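Local coordinates for protein putative aldehyde dehydrogenase AldY (Bacillus subtilis, PDB 4DNG) that probably oxidises aldehydes to carboxylates with NAD(+) as the hydride acceptor, and may help protect the cell against stress from ethanol and related compounds, at residues D85-I90 / I103-T108; A91-G96 / T182-G187. One frame throughout, in Å; residues are numbered along the deposited sequence.

Interaction 1: residues D85-I90 / I103-T108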
ATOM      1  N   ASP A  85      11.607 -36.614   4.884  1.00 82.72           N
ATOM      2  CA  ASP A  85      12.897 -36.033   4.519  1.00 76.77           C
ATOM      3  C   ASP A  85      12.919 -34.506   4.605  1.00 76.28           C
ATOM      4  O   ASP A  85      13.928 -33.911   4.973  1.00 83.10           O
ATOM      5  CB  ASP A  85      13.271 -36.481   3.105  1.00 77.87           C
ATOM      6  CG  ASP A  85      13.384 -38.005   2.980  1.00 88.87           C
ATOM      7  OD1 ASP A  85      13.924 -38.636   3.919  1.00 91.23           O
ATOM      8  OD2 ASP A  85      12.945 -38.569   1.944  1.00 88.35           O
ATOM      9  N   ILE A  86      11.809 -33.872   4.252  1.00 71.58           N
ATOM     10  CA  ILE A  86      11.736 -32.423   4.249  1.00 68.22           C
ATOM     11  C   ILE A  86      11.782 -31.938   5.692  1.00 71.58           C
ATOM     12  O   ILE A  86      12.533 -31.015   6.013  1.00 74.73           O
ATOM     13  CB  ILE A  86      10.490 -31.925   3.478  1.00 64.82           C
ATOM     14  CG1 ILE A  86      10.556 -32.394   2.010  1.00 67.38           C
ATOM     15  CG2 ILE A  86      10.358 -30.421   3.553  1.00 61.68           C
ATOM     16  CD1 ILE A  86       9.326 -32.089   1.168  1.00 69.50           C
ATOM     17  N   ILE A  87      11.015 -32.598   6.560  1.00 72.74           N
ATOM     18  CA  ILE A  87      10.933 -32.237   7.978  1.00 72.64           C
ATOM     19  C   ILE A  87      12.322 -32.320   8.633  1.00 73.00           C
ATOM     20  O   ILE A  87      12.789 -31.374   9.269  1.00 70.02           O
ATOM     21  CB  ILE A  87       9.826 -33.053   8.709  1.00 72.90           C
ATOM     22  CG1 ILE A  87       8.440 -32.501   8.317  1.00 71.53           C
ATOM     23  CG2 ILE A  87      10.002 -33.040  10.233  1.00 67.70           C
ATOM     24  CD1 ILE A  87       7.253 -33.325   8.777  1.00 69.38           C
ATOM     25  N   MET A  88      12.995 -33.436   8.408  1.00 76.22           N
ATOM     26  CA  MET A  88      14.367 -33.618   8.848  1.00 72.42           C
ATOM     27  C   MET A  88      15.256 -32.473   8.401  1.00 71.06           C
ATOM     28  O   MET A  88      15.941 -31.876   9.228  1.00 75.92           O
ATOM     29  CB  MET A  88      14.933 -34.959   8.365  1.00 71.32           C
ATOM     30  CG  MET A  88      16.242 -35.337   9.050  1.00 84.07           C
ATOM     31  SD  MET A  88      16.154 -35.287  10.863  1.00 95.11           S
ATOM     32  CE  MET A  88      15.342 -36.849  11.214  1.00 96.64           C
ATOM     33  N   MET A  89      15.232 -32.158   7.104  1.00 68.62           N
ATOM     34  CA  MET A  89      16.057 -31.077   6.560  1.00 72.14           C
ATOM     35  C   MET A  89      15.741 -29.673   7.134  1.00 67.96           C
ATOM     36  O   MET A  89      16.669 -28.918   7.451  1.00 67.38           O
ATOM     37  CB  MET A  89      16.034 -31.082   5.030  1.00 78.91           C
ATOM     38  CG  MET A  89      16.966 -30.051   4.387  1.00 86.63           C
ATOM     39  SD  MET A  89      18.721 -30.215   4.784  1.00 85.69           S
ATOM     40  CE  MET A  89      19.075 -31.809   4.059  1.00 83.90           C
ATOM     41  N   ILE A  90      14.452 -29.338   7.282  1.00 63.94           N
ATOM     42  CA  ILE A  90      14.058 -28.093   7.955  1.00 61.31           C
ATOM     43  C   ILE A  90      14.653 -28.033   9.357  1.00 60.45           C
ATOM     44  O   ILE A  90      15.166 -27.003   9.763  1.00 60.93           O
ATOM     45  CB  ILE A  90      12.523 -27.911   8.068  1.00 62.16           C
ATOM     46  CG1 ILE A  90      11.885 -27.690   6.684  1.00 62.83           C
ATOM     47  CG2 ILE A  90      12.187 -26.729   8.973  1.00 52.17           C
ATOM     48  CD1 ILE A  90      10.403 -28.006   6.662  1.00 59.09           C
ATOM     49  N   ILE A 103       5.034 -28.791  11.933  1.00 74.98           N
ATOM     50  CA  ILE A 103       3.992 -27.765  11.898  1.00 70.52           C
ATOM     51  C   ILE A 103       4.238 -26.847  10.702  1.00 69.03           C
ATOM     52  O   ILE A 103       3.307 -26.504   9.955  1.00 69.98           O
ATOM     53  CB  ILE A 103       3.938 -26.996  13.235  1.00 70.03           C
ATOM     54  CG1 ILE A 103       3.255 -27.864  14.303  1.00 75.93           C
ATOM     55  CG2 ILE A 103       3.192 -25.686  13.081  1.00 70.76           C
ATOM     56  CD1 ILE A 103       3.421 -27.371  15.727  1.00 77.92           C
ATOM     57  N   GLU A 104       5.505 -26.495  10.497  1.00 68.80           N
ATOM     58  CA  GLU A 104       5.884 -25.635   9.393  1.00 68.53           C
ATOM     59  C   GLU A 104       5.604 -26.280   8.025  1.00 67.98           C
ATOM     60  O   GLU A 104       5.040 -25.615   7.123  1.00 63.23           O
ATOM     61  CB  GLU A 104       7.342 -25.205   9.504  1.00 70.65           C
ATOM     62  CG  GLU A 104       7.651 -24.065   8.551  1.00 84.81           C
ATOM     63  CD  GLU A 104       9.020 -23.433   8.748  1.00 95.11           C
ATOM     64  OE1 GLU A 104       9.594 -23.515   9.867  1.00 92.79           O
ATOM     65  OE2 GLU A 104       9.507 -22.829   7.760  1.00 94.00           O
ATOM     66  N   LEU A 105       5.978 -27.556   7.867  1.00 59.88           N
ATOM     67  CA  LEU A 105       5.689 -28.250   6.619  1.00 60.38           C
ATOM     68  C   LEU A 105       4.191 -28.353   6.405  1.00 65.63           C
ATOM     69  O   LEU A 105       3.704 -28.123   5.292  1.00 68.36           O
ATOM     70  CB  LEU A 105       6.326 -29.637   6.539  1.00 66.10           C
ATOM     71  CG  LEU A 105       6.173 -30.391   5.196  1.00 67.43           C
ATOM     72  CD1 LEU A 105       6.528 -29.537   3.991  1.00 68.70           C
ATOM     73  CD2 LEU A 105       7.040 -31.615   5.201  1.00 74.16           C
ATOM     74  N   GLU A 106       3.465 -28.693   7.465  1.00 66.47           N
ATOM     75  CA  GLU A 106       2.001 -28.704   7.391  1.00 70.67           C
ATOM     76  C   GLU A 106       1.404 -27.358   6.971  1.00 69.38           C
ATOM     77  O   GLU A 106       0.600 -27.303   6.034  1.00 75.12           O
ATOM     78  CB  GLU A 106       1.372 -29.262   8.665  1.00 73.35           C
ATOM     79  CG  GLU A 106       1.272 -30.784   8.594  1.00 88.88           C
ATOM     80  CD  GLU A 106       1.181 -31.460   9.946  1.00108.81           C
ATOM     81  OE1 GLU A 106       0.910 -30.776  10.955  1.00115.53           O
ATOM     82  OE2 GLU A 106       1.383 -32.691   9.998  1.00124.08           O
ATOM     83  N   GLN A 107       1.822 -26.273   7.613  1.00 66.10           N
ATOM     84  CA  GLN A 107       1.303 -24.942   7.254  1.00 62.82           C
ATOM     85  C   GLN A 107       1.575 -24.541   5.815  1.00 62.23           C
ATOM     86  O   GLN A 107       0.711 -23.964   5.166  1.00 70.61           O
ATOM     87  CB  GLN A 107       1.845 -23.898   8.193  1.00 65.24           C
ATOM     88  CG  GLN A 107       1.147 -23.882   9.541  1.00 79.34           C
ATOM     89  CD  GLN A 107       1.752 -22.843  10.473  1.00 98.50           C
ATOM     90  OE1 GLN A 107       1.234 -22.594  11.559  1.00105.09           O
ATOM     91  NE2 GLN A 107       2.860 -22.228  10.049  1.00101.43           N
ATOM     92  N   THR A 108       2.775 -24.858   5.329  1.00 62.81           N
ATOM     93  CA  THR A 108       3.193 -24.691   3.923  1.00 56.41           C
ATOM     94  C   THR A 108       2.249 -25.408   2.931  1.00 61.20           C
ATOM     95  O   THR A 108       1.845 -24.837   1.920  1.00 64.87           O
ATOM     96  CB  THR A 108       4.654 -25.178   3.770  1.00 57.33           C
ATOM     97  OG1 THR A 108       5.488 -24.441   4.679  1.00 61.35           O
ATOM     98  CG2 THR A 108       5.204 -24.996   2.340  1.00 58.35           C
TER

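Interaction 2: residues A91-G96 / T182-G187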
ATOM      1  N   ALA A  91      14.567 -29.138  10.092  1.00 59.09           N
ATOM      2  CA  ALA A  91      15.178 -29.223  11.405  1.00 65.75           C
ATOM      3  C   ALA A  91      16.710 -29.012  11.349  1.00 68.59           C
ATOM      4  O   ALA A  91      17.231 -28.132  12.033  1.00 65.65           O
ATOM      5  CB  ALA A  91      14.827 -30.548  12.073  1.00 69.18           C
ATOM      6  N   ARG A  92      17.409 -29.773  10.505  1.00 71.24           N
ATOM      7  CA  ARG A  92      18.876 -29.676  10.410  1.00 73.53           C
ATOM      8  C   ARG A  92      19.362 -28.269  10.079  1.00 73.89           C
ATOM      9  O   ARG A  92      20.310 -27.788  10.693  1.00 71.67           O
ATOM     10  CB  ARG A  92      19.462 -30.661   9.392  1.00 76.65           C
ATOM     11  CG  ARG A  92      18.743 -31.999   9.299  1.00 84.01           C
ATOM     12  CD  ARG A  92      19.691 -33.185   9.158  1.00 91.57           C
ATOM     13  NE  ARG A  92      20.434 -33.245   7.893  1.00 90.96           N
ATOM     14  CZ  ARG A  92      21.710 -32.887   7.749  1.00 89.90           C
ATOM     15  NH1 ARG A  92      22.386 -32.410   8.791  1.00101.39           N
ATOM     16  NH2 ARG A  92      22.312 -32.993   6.566  1.00 77.52           N
ATOM     17  N   GLU A  93      18.702 -27.606   9.131  1.00 70.19           N
ATOM     18  CA  GLU A  93      19.225 -26.347   8.574  1.00 68.87           C
ATOM     19  C   GLU A  93      18.948 -25.202   9.503  1.00 66.63           C
ATOM     20  O   GLU A  93      19.720 -24.254   9.617  1.00 67.58           O
ATOM     21  CB  GLU A  93      18.589 -26.045   7.215  1.00 60.60           C
ATOM     22  CG  GLU A  93      19.306 -24.970   6.426  1.00 61.24           C
ATOM     23  CD  GLU A  93      18.679 -24.677   5.066  1.00 72.18           C
ATOM     24  OE1 GLU A  93      17.432 -24.744   4.924  1.00 66.54           O
ATOM     25  OE2 GLU A  93      19.439 -24.362   4.123  1.00 84.09           O
ATOM     26  N   THR A  94      17.839 -25.357  10.197  1.00 66.80           N
ATOM     27  CA  THR A  94      17.113 -24.285  10.827  1.00 62.51           C
ATOM     28  C   THR A  94      17.283 -24.333  12.348  1.00 67.77           C
ATOM     29  O   THR A  94      17.148 -23.316  13.019  1.00 63.70           O
ATOM     30  CB  THR A  94      15.641 -24.439  10.391  1.00 60.91           C
ATOM     31  OG1 THR A  94      15.244 -23.334   9.566  1.00 75.49           O
ATOM     32  CG2 THR A  94      14.730 -24.565  11.521  1.00 55.77           C
ATOM     33  N   GLY A  95      17.605 -25.513  12.889  1.00 74.52           N
ATOM     34  CA  GLY A  95      17.738 -25.681  14.344  1.00 75.24           C
ATOM     35  C   GLY A  95      16.386 -25.776  15.040  1.00 70.26           C
ATOM     36  O   GLY A  95      16.299 -26.039  16.236  1.00 70.91           O
ATOM     37  N   GLY A  96      15.327 -25.543  14.278  1.00 64.27           N
ATOM     38  CA  GLY A  96      13.976 -25.840  14.714  1.00 59.37           C
ATOM     39  C   GLY A  96      13.826 -27.320  14.981  1.00 65.73           C
ATOM     40  O   GLY A  96      14.500 -28.174  14.383  1.00 64.28           O
ATOM     41  N   THR A 182      19.409 -20.568   5.492  1.00 63.49           N
ATOM     42  CA  THR A 182      18.261 -21.478   5.420  1.00 63.28           C
ATOM     43  C   THR A 182      17.752 -21.562   3.961  1.00 64.78           C
ATOM     44  O   THR A 182      16.545 -21.575   3.700  1.00 72.24           O
ATOM     45  CB  THR A 182      17.139 -21.002   6.369  1.00 58.82           C
ATOM     46  OG1 THR A 182      16.945 -19.613   6.159  1.00 53.36           O
ATOM     47  CG2 THR A 182      17.535 -21.170   7.846  1.00 57.73           C
ATOM     48  N   ALA A 183      18.677 -21.623   3.009  1.00 54.63           N
ATOM     49  CA  ALA A 183      18.296 -21.603   1.598  1.00 57.47           C
ATOM     50  C   ALA A 183      17.636 -22.883   1.115  1.00 67.67           C
ATOM     51  O   ALA A 183      16.900 -22.864   0.116  1.00 71.28           O
ATOM     52  CB  ALA A 183      19.496 -21.294   0.734  1.00 62.33           C
ATOM     53  N   ILE A 184      17.932 -24.001   1.780  1.00 66.50           N
ATOM     54  CA  ILE A 184      17.377 -25.270   1.353  1.00 63.29           C
ATOM     55  C   ILE A 184      15.891 -25.315   1.693  1.00 65.71           C
ATOM     56  O   ILE A 184      15.063 -25.590   0.833  1.00 65.15           O
ATOM     57  CB  ILE A 184      18.137 -26.486   1.916  1.00 62.56           C
ATOM     58  CG1 ILE A 184      19.548 -26.527   1.334  1.00 64.65           C
ATOM     59  CG2 ILE A 184      17.459 -27.780   1.505  1.00 59.01           C
ATOM     60  CD1 ILE A 184      20.545 -27.231   2.209  1.00 69.30           C
ATOM     61  N   SER A 185      15.557 -25.004   2.937  1.00 66.88           N
ATOM     62  CA  SER A 185      14.167 -25.050   3.355  1.00 63.49           C
ATOM     63  C   SER A 185      13.430 -23.793   2.966  1.00 64.88           C
ATOM     64  O   SER A 185      12.240 -23.841   2.722  1.00 70.09           O
ATOM     65  CB  SER A 185      14.044 -25.304   4.849  1.00 58.32           C
ATOM     66  OG  SER A 185      15.056 -24.636   5.521  1.00 63.25           O
ATOM     67  N   GLY A 186      14.142 -22.672   2.885  1.00 60.92           N
ATOM     68  CA  GLY A 186      13.529 -21.427   2.460  1.00 53.64           C
ATOM     69  C   GLY A 186      13.505 -21.191   0.949  1.00 58.41           C
ATOM     70  O   GLY A 186      12.892 -20.230   0.489  1.00 72.62           O
ATOM     71  N   GLY A 187      14.156 -22.043   0.167  1.00 54.70           N
ATOM     72  CA  GLY A 187      14.217 -21.826  -1.286  1.00 58.36           C
ATOM     73  C   GLY A 187      14.292 -23.053  -2.166  1.00 57.81           C
ATOM     74  O   GLY A 187      13.411 -23.294  -2.985  1.00 57.83           O
TER

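Interaction 1: residues D85-I90 / I103-T108
Leu105 of helix 98-118 meets Ile86 and Ile87 of helix 83-94, and this apolar cluster packs together two consecutive helices whose local axes run 10.0 Å apart at an angle of 122°. The CD2 methyl of Leu105 does most of the touching: it lies 3.5 Å from Ile87 CG1 and 3.9 Å from Ile86 CB. The CD1 branch turns to Ile86, 4.0 Å from its CG2. With CG anti to the backbone N (chi1 -175°), both leucine methyls are carried toward helix 83-94, and the side chain crosses both isoleucines at about a right angle. Ile90 extends the apolar strip one turn on, its CD1 4.4 Å from Leu105 CB. The isoleucines, branched at CB, cover their helix surface close to the backbone, while leucine, branched one carbon further out, reaches across with two methyls.

The polar part is smaller. Glu104 brings OE1 only within 4.2 Å of Ile90 CG2, a plain van der Waals approach, while OE2 accepts from the backbone N-H groups of Met157 and Asn158, where helix 156-169 begins. Thr108 OG1 donates to Glu104 O at 2.7 Å, on the opposite face of that carbonyl from Thr108 N, so the buried hydroxyl is satisfied within its own helix. Hydrophobic packing therefore joins these two helices, and the carboxylate beside it is used by a third, helix 156-169.

Interaction 2: residues A91-G96 / T182-G187
Glu93, on the last turn of helix 83-94, plugs the N-terminal end of helix 183-196, the helix that links the parallel strands 173-177 and 204-206 in a beta-alpha-beta crossover. The chain is extended, with CG anti to the backbone N (chi1 -166°), which carries the carboxylate across to the first turn, where the side chain sits as a knob among Ala183, Ile184, Ser185 and Gly186. Each oxygen takes one backbone N-H through its syn lone pair: OE1 accepts from Ser185 N at 2.7 Å and OE2 from Ile184 N at 2.8 Å. Both bonds are nearly straight, at 163° and 164°, so together they fix the rotation of the carboxylate. Ser185 OG also donates to OE1, although the modelled 2.5 Å is very short and its exact value doubtful.

Thr182 lies beside the carboxylate, its CA 3.2 Å from Glu93 CD, and its CG2 methyl rests 3.6 Å from Thr94 OG1. Pro156 of helix 156-169 touches Thr94, Thr182 and Ser185. Two glycines fit their places: Gly95 takes a positive phi where helix 83-94 ends, and any side-chain carbon on Gly186 would run into Thr182 O. The positive end of the helix dipole probably stabilises the buried carboxylate. With an alanine in place of Glu93, the N-H groups of Ile184 and Ser185 would probably lose their acceptors and a gap would open against the first turn. First-turn N-H groups have no carbonyl one turn earlier in their own helix, and here the glutamate supplies the acceptors, tying helix 83-94 to a beta-alpha-beta unit of the kind that builds the Rossmann-like NAD-binding domain of aldehyde dehydrogenases.

How the interactions relate
Interactions 1 and 2 are both buried and share helix 83-94, which packs on helix 98-118 with its first half and meets the start of helix 183-196 with its final turn. Their centres lie 9 Å apart, and they touch directly: Met89 CG is 3.7 Å from Ile184 CG2, and Ile90 CG1 is 3.7 Å from Ser185 CB. The chemistry changes along the helix. Neighbouring helices in sequence are joined by branched aliphatic side chains in 85-90/103-108, whereas 91-96/182-187 ties residues far apart in the chain through a carboxylate. Glu104 and Glu93 nevertheless do similar work, accepting from backbone N-H groups at the start of another helix, Glu104 with one oxygen, Glu93 with both.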